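Local atomic coordinates of AbyA5 (Verrucosispora maris, PDB entry 4YWF), a protein that catalyses acetate elimination in spirotetronate biosynthesis, acting as a lyase built on an esterase-like alpha/beta-hydrolase scaffold. Residues 220-228 with 281-292; 321-329 with 339-350. The protein carries 4 engineered substitutions. All coordinates share one frame; numbering follows the deposited sequence.

Overall arrangement
The two contacts come one after the other along the chain: contact 1 closes at residue 292 and contact 2 opens at 321. Their centres lie about 20 Å apart, and the nearest atoms stay about 6 Å from each other, so they do not touch. Both lie in the alpha/beta-hydrolase fold, but only contact 2 includes a strand of its central mixed sheet. In contact 1, helix 218-226, which packs on strand 233-239, meets the turn and short helix leading to strand 296-301. Contact 2 joins strand 322-327, the last in the sheet, to helix 337-351. Helix 310-318 connects them, taking Leu289 from contact 1 and Phe322 from contact 2. Strand 296-301 lies between the two contacts in sequence and pairs with 322-327.

Contact 1 (220-228 with 281-292); sequences GHLALRAAP and NWALTPQDLAGV
The C-terminal part of helix 218-226 and the residues just after it lie against 281-292, with the backbones 7.1 Å apart between Arg225 CA and Leu284 CA and closing to 5.3 Å between Pro228 CA and Val292 CA. His221 sends NE2 to the carbonyl oxygen Trp282 O, 2.8 Å away, in the plane of its ring and with an N-H...O angle of 155°. The same oxygen takes a weak second bond from Arg225 NH2, also at 2.8 Å, and NH2 reaches weakly to Ala283 O as well. Arg225 gets there by bending at chi2 (78°) and chi3 (62°), which curls the guanidinium over Leu284: CD2 sits under the centre of one face, 3.7 Å from CZ. The other methyl of Leu284, CD1, touches Leu224 CB and His221 CD2. At the far side Arg225 NH1 forms a salt bridge with Asp288 OD2 (3.2 Å), its hydrogen bond weak, the two groups nearly perpendicular. Asp288 OD2 also accepts from Thr285 N at 2.9 Å, and Asp288 N donates back to Thr285 OG1, a capping box. A water donates to Leu224 O and, weakly, to Asp288 O. One arginine thus ties turn carbonyls to the start of helix 286-290, and its charge probably favours an ionised Asp288.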
loop_
_atom_site.group_PDB
_atom_site.type_symbol
_atom_site.label_atom_id
_atom_site.label_comp_id
_atom_site.label_asym_id
_atom_site.label_seq_id
_atom_site.Cartn_x
_atom_site.Cartn_y
_atom_site.Cartn_z
ATOM N N GLY A 220 3.540 -5.566 -2.651
ATOM C CA GLY A 220 3.723 -6.284 -3.855
ATOM C C GLY A 220 4.566 -7.542 -3.676
ATOM O O GLY A 220 4.309 -8.573 -4.306
ATOM N N HIS A 221 5.530 -7.473 -2.784
ATOM C CA HIS A 221 6.304 -8.649 -2.426
ATOM C C HIS A 221 5.348 -9.700 -1.755
ATOM O O HIS A 221 5.458 -10.906 -1.971
ATOM C CB HIS A 221 7.415 -8.231 -1.489
ATOM C CG HIS A 221 8.088 -9.386 -0.818
ATOM N ND1 HIS A 221 7.771 -9.782 0.447
ATOM C CD2 HIS A 221 9.110 -10.180 -1.223
ATOM C CE1 HIS A 221 8.536 -10.800 0.790
ATOM N NE2 HIS A 221 9.362 -11.060 -0.212
ATOM N N LEU A 222 4.379 -9.235 -0.969
ATOM C CA LEU A 222 3.478 -10.145 -0.310
ATOM C C LEU A 222 2.560 -10.822 -1.288
ATOM O O LEU A 222 2.259 -12.065 -1.153
ATOM C CB LEU A 222 2.638 -9.435 0.721
ATOM C CG LEU A 222 3.369 -8.884 1.972
ATOM C CD1 LEU A 222 2.312 -8.208 2.859
ATOM C CD2 LEU A 222 4.136 -10.016 2.699
ATOM N N ALA A 223 2.092 -10.039 -2.265
ATOM C CA ALA A 223 1.252 -10.607 -3.297
ATOM C C ALA A 223 2.021 -11.678 -4.071
ATOM O O ALA A 223 1.477 -12.771 -4.380
ATOM C CB ALA A 223 0.763 -9.509 -4.237
ATOM N N LEU A 224 3.247 -11.363 -4.473
ATOM C CA LEU A 224 4.012 -12.317 -5.260
ATOM C C LEU A 224 4.354 -13.603 -4.485
ATOM O O LEU A 224 4.433 -14.707 -5.099
ATOM C CB LEU A 224 5.311 -11.708 -5.768
ATOM C CG LEU A 224 5.261 -10.646 -6.854
ATOM C CD1 LEU A 224 6.547 -9.837 -6.822
ATOM C CD2 LEU A 224 4.990 -11.279 -8.229
ATOM N N ARG A 225 4.530 -13.465 -3.186
ATOM C CA ARG A 225 4.775 -14.589 -2.285
ATOM C C ARG A 225 3.487 -15.388 -2.135
ATOM O O ARG A 225 3.535 -16.621 -2.116
ATOM C CB ARG A 225 5.270 -14.045 -0.911
ATOM C CG ARG A 225 5.082 -14.993 0.268
ATOM C CD ARG A 225 6.171 -16.056 0.230
ATOM N NE ARG A 225 7.511 -15.450 0.357
ATOM C CZ ARG A 225 8.647 -15.951 -0.167
ATOM N NH1 ARG A 225 8.641 -17.073 -0.912
ATOM N NH2 ARG A 225 9.796 -15.315 0.023
ATOM N N ALA A 226 2.327 -14.718 -2.122
ATOM C CA ALA A 226 1.042 -15.430 -1.951
ATOM C C ALA A 226 0.637 -16.184 -3.192
ATOM O O ALA A 226 0.062 -17.273 -3.085
ATOM C CB ALA A 226 -0.099 -14.494 -1.589
ATOM N N ALA A 227 0.885 -15.576 -4.364
ATOM C CA ALA A 227 0.249 -15.990 -5.585
ATOM C C ALA A 227 0.361 -17.488 -5.867
ATOM O O ALA A 227 -0.632 -18.095 -6.284
ATOM C CB ALA A 227 0.829 -15.216 -6.776
ATOM N N PRO A 228 1.537 -18.078 -5.655
ATOM C CA PRO A 228 1.567 -19.499 -6.105
ATOM C C PRO A 228 0.649 -20.435 -5.295
ATOM O O PRO A 228 0.147 -21.398 -5.861
ATOM C CB PRO A 228 3.049 -19.880 -6.009
ATOM C CG PRO A 228 3.793 -18.559 -6.069
ATOM C CD PRO A 228 2.890 -17.557 -5.387
ATOM N N ASN A 281 15.536 -14.318 5.026
ATOM C CA ASN A 281 14.983 -15.417 4.254
ATOM C C ASN A 281 13.636 -15.105 3.589
ATOM O O ASN A 281 12.937 -16.003 3.168
ATOM C CB ASN A 281 14.942 -16.699 5.096
ATOM C CG ASN A 281 16.342 -17.078 5.635
ATOM O OD1 ASN A 281 17.337 -17.110 4.889
ATOM N ND2 ASN A 281 16.421 -17.367 6.918
ATOM N N TRP A 282 13.274 -13.821 3.492
ATOM C CA TRP A 282 12.041 -13.433 2.786
ATOM C C TRP A 282 12.236 -13.270 1.297
ATOM O O TRP A 282 11.260 -13.035 0.560
ATOM C CB TRP A 282 11.512 -12.119 3.373
ATOM C CG TRP A 282 11.046 -12.224 4.783
ATOM C CD1 TRP A 282 11.185 -13.326 5.673
ATOM C CD2 TRP A 282 10.378 -11.205 5.516
ATOM N NE1 TRP A 282 10.607 -13.004 6.891
ATOM C CE2 TRP A 282 10.107 -11.720 6.821
ATOM C CE3 TRP A 282 9.925 -9.925 5.181
ATOM C CZ2 TRP A 282 9.432 -10.971 7.786
ATOM C CZ3 TRP A 282 9.257 -9.169 6.157
ATOM C CH2 TRP A 282 9.025 -9.688 7.431
ATOM N N ALA A 283 13.472 -13.362 0.827
ATOM C CA ALA A 283 13.737 -13.182 -0.588
ATOM C C ALA A 283 12.889 -14.132 -1.438
ATOM O O ALA A 283 12.707 -15.288 -1.093
ATOM C CB ALA A 283 15.188 -13.431 -0.872
ATOM N N LEU A 284 12.343 -13.619 -2.527
ATOM C CA LEU A 284 11.800 -14.444 -3.591
ATOM C C LEU A 284 12.926 -15.036 -4.474
ATOM O O LEU A 284 13.755 -14.307 -5.083
ATOM C CB LEU A 284 10.815 -13.650 -4.443
ATOM C CG LEU A 284 9.607 -13.073 -3.692
ATOM C CD1 LEU A 284 8.935 -12.003 -4.502
ATOM C CD2 LEU A 284 8.621 -14.182 -3.375
ATOM N N THR A 285 12.932 -16.360 -4.533
ATOM C CA THR A 285 13.864 -17.115 -5.378
ATOM C C THR A 285 13.388 -17.302 -6.855
ATOM O O THR A 285 12.166 -17.232 -7.162
ATOM C CB THR A 285 14.059 -18.545 -4.821
ATOM O OG1 THR A 285 12.851 -19.272 -5.000
ATOM C CG2 THR A 285 14.398 -18.507 -3.324
ATOM N N PRO A 286 14.336 -17.645 -7.758
ATOM C CA PRO A 286 13.961 -17.931 -9.157
ATOM C C PRO A 286 12.769 -18.878 -9.270
ATOM O O PRO A 286 11.855 -18.609 -10.064
ATOM C CB PRO A 286 15.220 -18.615 -9.722
ATOM C CG PRO A 286 16.341 -17.965 -8.951
ATOM C CD PRO A 286 15.793 -17.822 -7.540
ATOM N N GLN A 287 12.736 -19.919 -8.434
ATOM C CA GLN A 287 11.571 -20.856 -8.385
ATOM C C GLN A 287 10.313 -20.248 -7.824
ATOM O O GLN A 287 9.230 -20.581 -8.272
ATOM C CB GLN A 287 11.850 -22.111 -7.563
ATOM N N ASP A 288 10.432 -19.378 -6.834
ATOM C CA ASP A 288 9.247 -18.674 -6.346
ATOM C C ASP A 288 8.586 -17.953 -7.515
ATOM O O ASP A 288 7.354 -18.044 -7.692
ATOM C CB ASP A 288 9.616 -17.675 -5.250
ATOM C CG ASP A 288 10.013 -18.379 -3.910
ATOM O OD1 ASP A 288 9.563 -19.522 -3.703
ATOM O OD2 ASP A 288 10.804 -17.805 -3.103
ATOM N N LEU A 289 9.423 -17.268 -8.309
ATOM C CA LEU A 289 8.988 -16.357 -9.374
ATOM C C LEU A 289 8.477 -17.116 -10.559
ATOM O O LEU A 289 7.476 -16.738 -11.097
ATOM C CB LEU A 289 10.095 -15.376 -9.785
ATOM C CG LEU A 289 10.642 -14.516 -8.618
ATOM C CD1 LEU A 289 11.761 -13.631 -9.105
ATOM C CD2 LEU A 289 9.542 -13.667 -7.987
ATOM N N ALA A 290 9.158 -18.202 -10.928
ATOM C CA ALA A 290 8.672 -19.138 -11.926
ATOM C C ALA A 290 7.358 -19.757 -11.529
ATOM O O ALA A 290 6.612 -20.128 -12.395
ATOM C CB ALA A 290 9.708 -20.241 -12.146
ATOM N N GLY A 291 7.074 -19.853 -10.213
ATOM C CA GLY A 291 5.763 -20.356 -9.703
ATOM C C GLY A 291 4.596 -19.383 -9.793
ATOM O O GLY A 291 3.459 -19.749 -9.534
ATOM N N VAL A 292 4.862 -18.121 -10.118
ATOM C CA VAL A 292 3.790 -17.106 -10.246
ATOM C C VAL A 292 3.220 -17.231 -11.626
ATOM O O VAL A 292 3.921 -16.863 -12.586
ATOM C CB VAL A 292 4.371 -15.696 -10.077
ATOM C CG1 VAL A 292 3.336 -14.613 -10.337
ATOM C CG2 VAL A 292 5.003 -15.534 -8.694
HETATM O O HOH W 1 6.333 -16.503 -5.407
#

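Contact 2 (321-329 with 339-350); sequences DFRTITHDD and HTRLWTLAQVLE
Ile325 leans from strand 322-327 onto the indole of Trp343. Its CB lies 4.0 Å from Trp343 CE2. CG2 then stands over the six-membered ring, 4.0 Å from the centroid and only 10° off the normal, a CH-pi contact. CG1, anti to the backbone N (chi1 -156°), carries CD1 along to Trp343 CD1 at 3.8 Å and to His339 NE2 at 3.6 Å. Gln347 CG covers the opposite face of the indole, while its edge abuts Arg323 O. With an alanine in place of Trp343, Ile325 CG2 loses the ring beneath it, which would probably leave a gap between strand and helix. Toward residue 327, His327 points the edge of its ring at the face of His339, an offset edge-to-face pair, and shares a 3.0 Å hydrogen bond between NE2 and Thr340 OG1. At the other end Arg323 NE donates to Gln347 OE1 at 2.6 Å, in the carbonyl plane, and NH1 is held by Asp321 OD1. The pairing of Arg323 with Glu350 is modelled too tightly to be certain. Strand and helix run antiparallel, 175° between axes 10.6 Å apart. Strand 296-301 pairs with 322-327, helix 310-318 packs on its other face at Phe322, and helix 356-365 lies against Leu345 and Leu349.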
loop_
_atom_site.group_PDB
_atom_site.type_symbol
_atom_site.label_atom_id
_atom_site.label_comp_id
_atom_site.label_asym_id
_atom_site.label_seq_id
_atom_site.Cartn_x
_atom_site.Cartn_y
_atom_site.Cartn_z
ATOM N N ASP A 321 4.736 -13.889 -17.341
ATOM C CA ASP A 321 3.885 -12.874 -17.919
ATOM C C ASP A 321 4.150 -11.590 -17.144
ATOM O O ASP A 321 3.561 -11.387 -16.075
ATOM C CB ASP A 321 2.459 -13.347 -17.744
ATOM C CG ASP A 321 1.451 -12.446 -18.421
ATOM O OD1 ASP A 321 1.827 -11.436 -19.068
ATOM O OD2 ASP A 321 0.252 -12.794 -18.321
ATOM N N PHE A 322 5.051 -10.758 -17.669
ATOM C CA PHE A 322 5.584 -9.605 -16.953
ATOM C C PHE A 322 5.467 -8.347 -17.800
ATOM O O PHE A 322 5.896 -8.314 -18.975
ATOM C CB PHE A 322 7.042 -9.883 -16.484
ATOM C CG PHE A 322 7.554 -8.887 -15.531
ATOM C CD1 PHE A 322 6.990 -8.759 -14.273
ATOM C CD2 PHE A 322 8.583 -8.019 -15.893
ATOM C CE1 PHE A 322 7.448 -7.795 -13.384
ATOM C CE2 PHE A 322 9.051 -7.071 -15.012
ATOM C CZ PHE A 322 8.491 -6.957 -13.738
ATOM N N ARG A 323 4.850 -7.308 -17.230
ATOM C CA ARG A 323 4.713 -6.033 -17.906
ATOM C C ARG A 323 5.312 -5.005 -17.010
ATOM O O ARG A 323 5.052 -4.982 -15.808
ATOM C CB ARG A 323 3.246 -5.690 -18.129
ATOM C CG ARG A 323 2.434 -6.803 -18.756
ATOM C CD ARG A 323 1.730 -7.736 -17.766
ATOM N NE ARG A 323 0.362 -7.405 -17.951
ATOM C CZ ARG A 323 -0.542 -8.131 -18.563
ATOM N NH1 ARG A 323 -0.342 -9.365 -18.987
ATOM N NH2 ARG A 323 -1.693 -7.596 -18.665
ATOM N N THR A 324 6.055 -4.095 -17.607
ATOM C CA THR A 324 6.793 -3.168 -16.879
ATOM C C THR A 324 7.119 -1.938 -17.677
ATOM O O THR A 324 7.289 -1.977 -18.910
ATOM C CB THR A 324 8.059 -3.862 -16.318
ATOM O OG1 THR A 324 8.677 -3.013 -15.354
ATOM C CG2 THR A 324 9.061 -4.305 -17.426
ATOM N N ILE A 325 7.296 -0.875 -16.902
ATOM C CA ILE A 325 7.727 0.414 -17.367
ATOM C C ILE A 325 8.673 0.987 -16.295
ATOM O O ILE A 325 8.521 0.691 -15.111
ATOM C CB ILE A 325 6.446 1.257 -17.561
ATOM C CG1 ILE A 325 6.664 2.360 -18.541
ATOM C CG2 ILE A 325 5.858 1.703 -16.222
ATOM C CD1 ILE A 325 5.384 3.079 -18.950
ATOM N N THR A 326 9.650 1.791 -16.689
ATOM C CA THR A 326 10.603 2.342 -15.760
ATOM C C THR A 326 10.557 3.882 -15.902
ATOM O O THR A 326 10.781 4.400 -16.961
ATOM C CB THR A 326 12.030 1.797 -16.057
ATOM O OG1 THR A 326 12.183 0.457 -15.564
ATOM C CG2 THR A 326 13.110 2.640 -15.408
ATOM N N HIS A 327 10.308 4.615 -14.847
ATOM C CA HIS A 327 10.427 6.090 -14.941
ATOM C C HIS A 327 11.828 6.462 -14.473
ATOM O O HIS A 327 12.318 5.920 -13.477
ATOM C CB HIS A 327 9.408 6.831 -14.086
ATOM C CG HIS A 327 7.986 6.457 -14.337
ATOM N ND1 HIS A 327 7.353 6.670 -15.544
ATOM C CD2 HIS A 327 7.054 5.912 -13.515
ATOM C CE1 HIS A 327 6.099 6.256 -15.464
ATOM N NE2 HIS A 327 5.896 5.783 -14.248
ATOM N N ASP A 328 12.483 7.377 -15.183
ATOM C CA ASP A 328 13.770 7.907 -14.729
ATOM C C ASP A 328 13.469 8.926 -13.611
ATOM O O ASP A 328 13.404 10.158 -13.819
ATOM C CB ASP A 328 14.590 8.471 -15.910
ATOM C CG ASP A 328 15.824 9.225 -15.455
ATOM O OD1 ASP A 328 16.538 8.727 -14.550
ATOM O OD2 ASP A 328 16.051 10.338 -16.003
ATOM N N ASP A 329 13.253 8.358 -12.417
ATOM C CA ASP A 329 12.812 9.077 -11.267
ATOM C C ASP A 329 13.228 8.325 -9.993
ATOM O O ASP A 329 13.720 7.143 -10.027
ATOM C CB ASP A 329 11.304 9.275 -11.329
ATOM C CG ASP A 329 10.799 10.352 -10.378
ATOM O OD1 ASP A 329 11.648 10.906 -9.652
ATOM O OD2 ASP A 329 9.577 10.661 -10.368
ATOM N N HIS A 339 0.932 9.437 -15.131
ATOM C CA HIS A 339 1.325 8.322 -15.949
ATOM C C HIS A 339 1.182 6.978 -15.175
ATOM O O HIS A 339 0.667 6.010 -15.708
ATOM C CB HIS A 339 2.758 8.528 -16.399
ATOM C CG HIS A 339 3.218 7.566 -17.448
ATOM N ND1 HIS A 339 2.490 6.453 -17.813
ATOM C CD2 HIS A 339 4.337 7.543 -18.208
ATOM C CE1 HIS A 339 3.104 5.819 -18.790
ATOM N NE2 HIS A 339 4.239 6.443 -19.033
ATOM N N THR A 340 1.627 6.928 -13.929
ATOM C CA THR A 340 1.614 5.705 -13.150
ATOM C C THR A 340 0.186 5.285 -12.838
ATOM O O THR A 340 -0.154 4.122 -12.986
ATOM C CB THR A 340 2.391 5.839 -11.836
ATOM O OG1 THR A 340 3.772 6.026 -12.123
ATOM C CG2 THR A 340 2.211 4.571 -10.964
ATOM N N ARG A 341 -0.652 6.230 -12.439
ATOM C CA ARG A 341 -2.047 5.943 -12.116
ATOM C C ARG A 341 -2.766 5.398 -13.372
ATOM O O ARG A 341 -3.493 4.362 -13.328
ATOM C CB ARG A 341 -2.726 7.233 -11.637
ATOM N N LEU A 342 -2.479 6.023 -14.509
ATOM C CA LEU A 342 -3.094 5.553 -15.762
ATOM C C LEU A 342 -2.540 4.208 -16.225
ATOM O O LEU A 342 -3.293 3.343 -16.681
ATOM C CB LEU A 342 -2.995 6.602 -16.881
ATOM C CG LEU A 342 -3.984 7.754 -16.593
ATOM C CD1 LEU A 342 -3.665 8.950 -17.473
ATOM C CD2 LEU A 342 -5.451 7.356 -16.711
ATOM N N TRP A 343 -1.242 3.997 -16.114
ATOM C CA TRP A 343 -0.687 2.745 -16.644
ATOM C C TRP A 343 -1.193 1.580 -15.824
ATOM O O TRP A 343 -1.594 0.542 -16.398
ATOM C CB TRP A 343 0.812 2.804 -16.730
ATOM C CG TRP A 343 1.502 1.649 -17.394
ATOM C CD1 TRP A 343 1.868 1.573 -18.702
ATOM C CD2 TRP A 343 2.055 0.468 -16.763
ATOM N NE1 TRP A 343 2.573 0.408 -18.929
ATOM C CE2 TRP A 343 2.724 -0.270 -17.761
ATOM C CE3 TRP A 343 2.083 -0.007 -15.452
ATOM C CZ2 TRP A 343 3.368 -1.498 -17.495
ATOM C CZ3 TRP A 343 2.728 -1.218 -15.186
ATOM C CH2 TRP A 343 3.345 -1.950 -16.196
ATOM N N THR A 344 -1.208 1.749 -14.499
ATOM C CA THR A 344 -1.583 0.695 -13.582
ATOM C C THR A 344 -3.039 0.361 -13.768
ATOM O O THR A 344 -3.454 -0.812 -13.836
ATOM C CB THR A 344 -1.267 1.006 -12.096
ATOM O OG1 THR A 344 -1.861 2.241 -11.655
ATOM C CG2 THR A 344 0.204 1.102 -11.896
ATOM N N LEU A 345 -3.827 1.387 -13.874
ATOM C CA LEU A 345 -5.200 1.212 -14.183
ATOM C C LEU A 345 -5.439 0.396 -15.468
ATOM O O LEU A 345 -6.175 -0.607 -15.467
ATOM C CB LEU A 345 -5.871 2.577 -14.191
ATOM C CG LEU A 345 -7.334 2.544 -14.502
ATOM C CD1 LEU A 345 -8.072 1.651 -13.470
ATOM C CD2 LEU A 345 -7.865 3.968 -14.506
ATOM N N ALA A 346 -4.749 0.775 -16.532
ATOM C CA ALA A 346 -4.880 0.134 -17.810
ATOM C C ALA A 346 -4.513 -1.328 -17.687
ATOM O O ALA A 346 -5.170 -2.191 -18.231
ATOM C CB ALA A 346 -3.966 0.805 -18.810
ATOM N N GLN A 347 -3.453 -1.603 -16.931
ATOM C CA GLN A 347 -3.050 -2.962 -16.698
ATOM C C GLN A 347 -4.137 -3.803 -15.964
ATOM O O GLN A 347 -4.424 -4.911 -16.384
ATOM C CB GLN A 347 -1.736 -2.996 -15.892
ATOM C CG GLN A 347 -0.525 -2.655 -16.751
ATOM C CD GLN A 347 -0.178 -3.774 -17.707
ATOM O OE1 GLN A 347 -0.238 -4.960 -17.368
ATOM N NE2 GLN A 347 0.261 -3.402 -18.884
ATOM N N VAL A 348 -4.731 -3.292 -14.876
ATOM C CA VAL A 348 -5.733 -4.103 -14.159
ATOM C C VAL A 348 -7.001 -4.261 -14.962
ATOM O O VAL A 348 -7.595 -5.310 -14.956
ATOM C CB VAL A 348 -6.104 -3.627 -12.773
ATOM C CG1 VAL A 348 -6.728 -2.257 -12.768
ATOM C CG2 VAL A 348 -7.090 -4.645 -12.171
ATOM N N LEU A 349 -7.360 -3.270 -15.763
ATOM C CA LEU A 349 -8.519 -3.458 -16.617
ATOM C C LEU A 349 -8.329 -4.510 -17.694
ATOM O O LEU A 349 -9.282 -5.240 -18.014
ATOM C CB LEU A 349 -8.939 -2.155 -17.261
ATOM C CG LEU A 349 -9.364 -1.029 -16.328
ATOM C CD1 LEU A 349 -9.646 0.237 -17.125
ATOM C CD2 LEU A 349 -10.577 -1.394 -15.491
ATOM N N GLU A 350 -7.131 -4.596 -18.257
ATOM C CA GLU A 350 -6.803 -5.627 -19.206
ATOM C C GLU A 350 -6.827 -6.978 -18.571
ATOM O O GLU A 350 -7.486 -7.845 -19.075
ATOM C CB GLU A 350 -5.441 -5.388 -19.827
ATOM C CG GLU A 350 -5.085 -6.352 -20.943
ATOM C CD GLU A 350 -4.307 -7.541 -20.424
ATOM O OE1 GLU A 350 -3.783 -7.467 -19.315
ATOM O OE2 GLU A 350 -4.295 -8.578 -21.082
#